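Flagellar motor switch protein FliG (Aquifex aeolicus, PDB 3HJL) probably forms part of the rotor-mounted switch complex at the base of the flagellar basal body, contacting motor components that determine the direction of rotation. Local coordinates at residues A[113-126]-A[140-153]. Residues are numbered along the deposited sequence; the frame is centred on the assembly and turned at random.
Sequences IEKVDSRILASLLK and LSPKKSAEIIQNLP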
loop_
_atom_site.group_PDB
_atom_site.type_symbol
_atom_site.label_atom_id
_atom_site.label_comp_id
_atom_site.label_asym_id
_atom_site.label_seq_id
_atom_site.Cartn_x
_atom_site.Cartn_y
_atom_site.Cartn_z
ATOM N N ILE A 113 16.045 5.663 -2.711
ATOM C CA ILE A 113 17.041 4.798 -2.062
ATOM C C ILE A 113 18.402 5.509 -1.953
ATOM O O ILE A 113 19.119 5.356 -0.965
ATOM C CB ILE A 113 17.236 3.454 -2.881
ATOM C CG1 ILE A 113 16.062 2.504 -2.674
ATOM C CG2 ILE A 113 18.510 2.746 -2.476
ATOM C CD1 ILE A 113 15.991 1.901 -1.250
ATOM N N GLU A 114 18.744 6.260 -2.997
ATOM C CA GLU A 114 20.000 7.009 -3.086
ATOM C C GLU A 114 20.070 8.125 -2.018
ATOM O O GLU A 114 21.148 8.529 -1.608
ATOM C CB GLU A 114 20.149 7.635 -4.488
ATOM C CG GLU A 114 21.492 7.385 -5.184
ATOM C CD GLU A 114 21.576 6.010 -5.814
ATOM O OE1 GLU A 114 20.819 5.118 -5.388
ATOM O OE2 GLU A 114 22.419 5.805 -6.711
ATOM N N LYS A 115 18.918 8.647 -1.611
ATOM C CA LYS A 115 18.854 9.640 -0.539
ATOM C C LYS A 115 19.110 9.059 0.855
ATOM O O LYS A 115 19.486 9.796 1.764
ATOM C CB LYS A 115 17.492 10.323 -0.529
ATOM C CG LYS A 115 17.222 11.185 -1.752
ATOM C CD LYS A 115 15.798 11.706 -1.721
ATOM C CE LYS A 115 15.348 12.223 -3.073
ATOM N NZ LYS A 115 13.919 12.633 -2.988
ATOM N N VAL A 116 18.915 7.753 1.022
ATOM C CA VAL A 116 19.011 7.123 2.332
ATOM C C VAL A 116 20.474 6.922 2.721
ATOM O O VAL A 116 21.283 6.581 1.893
ATOM C CB VAL A 116 18.256 5.771 2.370
ATOM C CG1 VAL A 116 18.295 5.169 3.775
ATOM C CG2 VAL A 116 16.806 5.955 1.913
ATOM N N ASP A 117 20.800 7.210 3.980
ATOM C CA ASP A 117 22.150 7.036 4.504
ATOM C C ASP A 117 22.628 5.591 4.252
ATOM O O ASP A 117 21.949 4.636 4.611
ATOM C CB ASP A 117 22.140 7.344 5.998
ATOM C CG ASP A 117 23.524 7.441 6.589
ATOM O OD1 ASP A 117 23.883 8.556 7.002
ATOM O OD2 ASP A 117 24.250 6.424 6.639
ATOM N N SER A 118 23.796 5.449 3.629
ATOM C CA SER A 118 24.372 4.131 3.284
ATOM C C SER A 118 24.615 3.185 4.465
ATOM O O SER A 118 24.677 1.967 4.272
ATOM C CB SER A 118 25.664 4.314 2.487
ATOM O OG SER A 118 25.393 4.928 1.231
ATOM N N ARG A 119 24.779 3.738 5.669
ATOM C CA ARG A 119 24.868 2.925 6.893
ATOM C C ARG A 119 23.538 2.228 7.176
ATOM O O ARG A 119 23.514 1.077 7.599
ATOM C CB ARG A 119 25.265 3.787 8.101
ATOM C CG ARG A 119 26.672 4.358 8.025
ATOM C CD ARG A 119 26.943 5.367 9.135
ATOM N NE ARG A 119 26.407 6.700 8.838
ATOM C CZ ARG A 119 26.528 7.760 9.639
ATOM N NH1 ARG A 119 27.210 7.686 10.788
ATOM N NH2 ARG A 119 26.006 8.929 9.264
ATOM N N ILE A 120 22.438 2.942 6.937
ATOM C CA ILE A 120 21.091 2.399 7.106
ATOM C C ILE A 120 20.797 1.326 6.049
ATOM O O ILE A 120 20.264 0.265 6.376
ATOM C CB ILE A 120 20.009 3.528 7.065
ATOM C CG1 ILE A 120 20.192 4.481 8.270
ATOM C CG2 ILE A 120 18.592 2.917 7.047
ATOM C CD1 ILE A 120 19.338 5.718 8.224
ATOM N N LEU A 121 21.182 1.591 4.800
ATOM C CA LEU A 121 21.009 0.620 3.713
ATOM C C LEU A 121 21.866 -0.636 3.949
ATOM O O LEU A 121 21.378 -1.748 3.788
ATOM C CB LEU A 121 21.327 1.259 2.352
ATOM C CG LEU A 121 20.441 2.442 1.903
ATOM C CD1 LEU A 121 20.926 3.069 0.619
ATOM C CD2 LEU A 121 19.014 2.036 1.740
ATOM N N ALA A 122 23.131 -0.451 4.343
ATOM C CA ALA A 122 24.031 -1.572 4.680
ATOM C C ALA A 122 23.456 -2.425 5.807
ATOM O O ALA A 122 23.422 -3.650 5.708
ATOM C CB ALA A 122 25.418 -1.050 5.073
ATOM N N SER A 123 22.957 -1.759 6.848
ATOM C CA SER A 123 22.323 -2.420 8.001
ATOM C C SER A 123 21.100 -3.253 7.616
ATOM O O SER A 123 20.963 -4.387 8.060
ATOM C CB SER A 123 21.919 -1.375 9.041
ATOM O OG SER A 123 21.399 -1.993 10.199
ATOM N N LEU A 124 20.222 -2.687 6.790
ATOM C CA LEU A 124 19.043 -3.418 6.277
ATOM C C LEU A 124 19.372 -4.540 5.287
ATOM O O LEU A 124 18.561 -5.444 5.093
ATOM C CB LEU A 124 18.056 -2.452 5.593
ATOM C CG LEU A 124 17.289 -1.479 6.489
ATOM C CD1 LEU A 124 16.498 -0.526 5.639
ATOM C CD2 LEU A 124 16.360 -2.222 7.450
ATOM N N LEU A 125 20.526 -4.455 4.621
ATOM C CA LEU A 125 20.894 -5.428 3.585
ATOM C C LEU A 125 21.778 -6.586 4.064
ATOM O O LEU A 125 21.808 -7.632 3.412
ATOM C CB LEU A 125 21.591 -4.725 2.411
ATOM C CG LEU A 125 20.757 -3.889 1.427
ATOM C CD1 LEU A 125 21.703 -3.141 0.516
ATOM C CD2 LEU A 125 19.791 -4.759 0.597
ATOM N N LYS A 126 22.471 -6.420 5.193
ATOM C CA LYS A 126 23.544 -7.369 5.579
ATOM C C LYS A 126 23.146 -8.798 5.902
ATOM O O LYS A 126 23.958 -9.714 5.708
ATOM C CB LYS A 126 24.430 -6.799 6.689
ATOM C CG LYS A 126 23.791 -6.639 8.049
ATOM C CD LYS A 126 24.815 -6.076 9.013
ATOM C CE LYS A 126 24.317 -6.051 10.434
ATOM N NZ LYS A 126 25.436 -5.692 11.366
ATOM N N LEU A 140 22.429 0.470 -8.494
ATOM C CA LEU A 140 22.736 1.750 -7.856
ATOM C C LEU A 140 23.929 2.413 -8.536
ATOM O O LEU A 140 24.612 1.789 -9.335
ATOM C CB LEU A 140 23.041 1.558 -6.371
ATOM C CG LEU A 140 21.945 0.972 -5.488
ATOM C CD1 LEU A 140 22.484 0.819 -4.057
ATOM C CD2 LEU A 140 20.691 1.817 -5.515
ATOM N N SER A 141 24.169 3.684 -8.208
ATOM C CA SER A 141 25.308 4.403 -8.751
ATOM C C SER A 141 26.571 3.818 -8.104
ATOM O O SER A 141 26.518 3.400 -6.947
ATOM C CB SER A 141 25.195 5.914 -8.471
ATOM O OG SER A 141 25.458 6.228 -7.117
ATOM N N PRO A 142 27.688 3.731 -8.860
ATOM C CA PRO A 142 28.956 3.180 -8.333
ATOM C C PRO A 142 29.385 3.711 -6.967
ATOM O O PRO A 142 29.947 2.954 -6.169
ATOM C CB PRO A 142 29.981 3.588 -9.387
ATOM C CG PRO A 142 29.212 3.731 -10.647
ATOM C CD PRO A 142 27.792 4.069 -10.294
ATOM N N LYS A 143 29.141 4.999 -6.707
ATOM C CA LYS A 143 29.511 5.588 -5.427
ATOM C C LYS A 143 28.573 5.162 -4.293
ATOM O O LYS A 143 29.030 4.994 -3.173
ATOM C CB LYS A 143 29.620 7.118 -5.504
ATOM C CG LYS A 143 30.151 7.792 -4.205
ATOM C CD LYS A 143 31.519 7.210 -3.704
ATOM C CE LYS A 143 31.898 7.731 -2.319
ATOM N NZ LYS A 143 32.920 6.867 -1.653
ATOM N N LYS A 144 27.271 5.014 -4.572
ATOM C CA LYS A 144 26.342 4.461 -3.571
ATOM C C LYS A 144 26.681 3.033 -3.211
ATOM O O LYS A 144 26.784 2.703 -2.034
ATOM C CB LYS A 144 24.869 4.496 -4.020
ATOM C CG LYS A 144 24.017 5.524 -3.319
ATOM C CD LYS A 144 23.917 5.308 -1.808
ATOM C CE LYS A 144 23.120 6.419 -1.177
ATOM N NZ LYS A 144 23.405 6.640 0.231
ATOM N N SER A 145 26.823 2.184 -4.227
ATOM C CA SER A 145 27.168 0.783 -4.003
ATOM C C SER A 145 28.508 0.642 -3.274
ATOM O O SER A 145 28.652 -0.237 -2.431
ATOM C CB SER A 145 27.161 -0.016 -5.311
ATOM O OG SER A 145 28.021 0.566 -6.264
ATOM N N ALA A 146 29.450 1.545 -3.553
ATOM C CA ALA A 146 30.745 1.565 -2.857
ATOM C C ALA A 146 30.593 1.921 -1.373
ATOM O O ALA A 146 31.239 1.310 -0.530
ATOM C CB ALA A 146 31.697 2.544 -3.533
ATOM N N GLU A 147 29.773 2.935 -1.075
ATOM C CA GLU A 147 29.497 3.359 0.308
ATOM C C GLU A 147 28.822 2.258 1.116
ATOM O O GLU A 147 29.126 2.077 2.296
ATOM C CB GLU A 147 28.592 4.590 0.339
ATOM C CG GLU A 147 29.250 5.900 -0.019
ATOM C CD GLU A 147 28.232 7.021 -0.235
ATOM O OE1 GLU A 147 27.118 6.951 0.336
ATOM O OE2 GLU A 147 28.548 7.982 -0.970
ATOM N N ILE A 148 27.875 1.556 0.493
ATOM C CA ILE A 148 27.174 0.446 1.150
ATOM C C ILE A 148 28.146 -0.699 1.401
ATOM O O ILE A 148 28.192 -1.241 2.506
ATOM C CB ILE A 148 25.985 -0.075 0.314
ATOM C CG1 ILE A 148 24.885 0.986 0.204
ATOM C CG2 ILE A 148 25.415 -1.324 0.936
ATOM C CD1 ILE A 148 23.895 0.711 -0.904
ATOM N N ILE A 149 28.941 -1.037 0.385
ATOM C CA ILE A 149 29.944 -2.103 0.507
ATOM C C ILE A 149 30.907 -1.839 1.664
ATOM O O ILE A 149 31.144 -2.726 2.469
ATOM C CB ILE A 149 30.738 -2.319 -0.813
ATOM C CG1 ILE A 149 29.886 -3.086 -1.835
ATOM C CG2 ILE A 149 32.030 -3.101 -0.553
ATOM C CD1 ILE A 149 29.718 -4.579 -1.536
ATOM N N GLN A 150 31.381 -0.601 1.793
ATOM C CA GLN A 150 32.294 -0.229 2.887
ATOM C C GLN A 150 31.709 -0.418 4.299
ATOM O O GLN A 150 32.447 -0.727 5.232
ATOM C CB GLN A 150 32.794 1.201 2.704
ATOM C CG GLN A 150 33.831 1.331 1.591
ATOM C CD GLN A 150 34.271 2.763 1.347
ATOM O OE1 GLN A 150 33.600 3.715 1.758
ATOM N NE2 GLN A 150 35.409 2.923 0.668
ATOM N N ASN A 151 30.388 -0.274 4.431
ATOM C CA ASN A 151 29.675 -0.501 5.701
ATOM C C ASN A 151 29.184 -1.955 5.931
ATOM O O ASN A 151 28.485 -2.218 6.912
ATOM C CB ASN A 151 28.493 0.472 5.801
ATOM C CG ASN A 151 28.936 1.890 6.045
ATOM O OD1 ASN A 151 29.330 2.235 7.154
ATOM N ND2 ASN A 151 28.831 2.737 5.026
ATOM N N LEU A 152 29.500 -2.877 5.016
ATOM C CA LEU A 152 29.169 -4.293 5.199
ATOM C C LEU A 152 30.368 -4.989 5.861
ATOM O O LEU A 152 31.449 -4.397 5.934
ATOM C CB LEU A 152 28.845 -4.974 3.855
ATOM C CG LEU A 152 27.518 -4.651 3.143
ATOM C CD1 LEU A 152 27.483 -5.317 1.778
ATOM C CD2 LEU A 152 26.307 -5.067 3.958
ATOM N N PRO A 153 30.168 -6.215 6.412
ATOM C CA PRO A 153 31.312 -7.010 6.903
ATOM C C PRO A 153 32.254 -7.421 5.769
ATOM O O PRO A 153 31.815 -7.536 4.629
ATOM C CB PRO A 153 30.648 -8.253 7.514
ATOM C CG PRO A 153 29.227 -7.878 7.745
ATOM C CD PRO A 153 28.879 -6.874 6.705
HETATM O O HOH W 1 25.614 7.893 3.033
#
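Ile148 packs as a knob into a hole formed by Ser118, Leu121, Ala122 and Leu125. This joins helices 118-125 and 142-150 in the all-helical, armadillo-like middle domain of FliG. The helix axes approach to 8.3 Å and cross at -63°. The small side chains of Ser118 and Ala122 face helix 142-150 at this crossing. Ala122 CB touches Asn151 CB at 3.5 Å. With its CG2 branch turned away from the backbone N, Ile148 reaches CB of Ala122 and CD1 of Leu125. CD1 of Ile148 meets CD1 of Leu121 at 4.1 Å. Behind the crossing, Leu125 and Ile148 also rest on helix 130-137, and Leu121 rests on helix 172-193.

The other flank is polar. Lys144 is buried, its chain bent at chi2 (-61°) and its CG lying against CD of Glu114. Lys144 NZ donates to Val116 O at 2.7 Å and to Ser118 OG at 2.8 Å. The Ser118 hydroxyl in turn donates a hydrogen bond to Glu147 OE1, so one OG links the lysine to the carboxylate. A water accepts from Ser118 N and donates to the same OE1.

The solvent side, toward Lys126 and Pro153, is looser. There Lys126 CB meets Leu152 CD2 at 3.7 Å and Pro153 CD at 4.4 Å, while the Lys126 amine points outward. Arg119 lays only its CG against Asn151 OD1; its guanidinium turns back to grip Asp117, the N-cap of helix 118-125.

At the start of helix 142-150, Glu114 OE2 accepts twice from Ser141: from N on its syn lone pair, and from OG on the anti side, 33° out of the carboxylate plane.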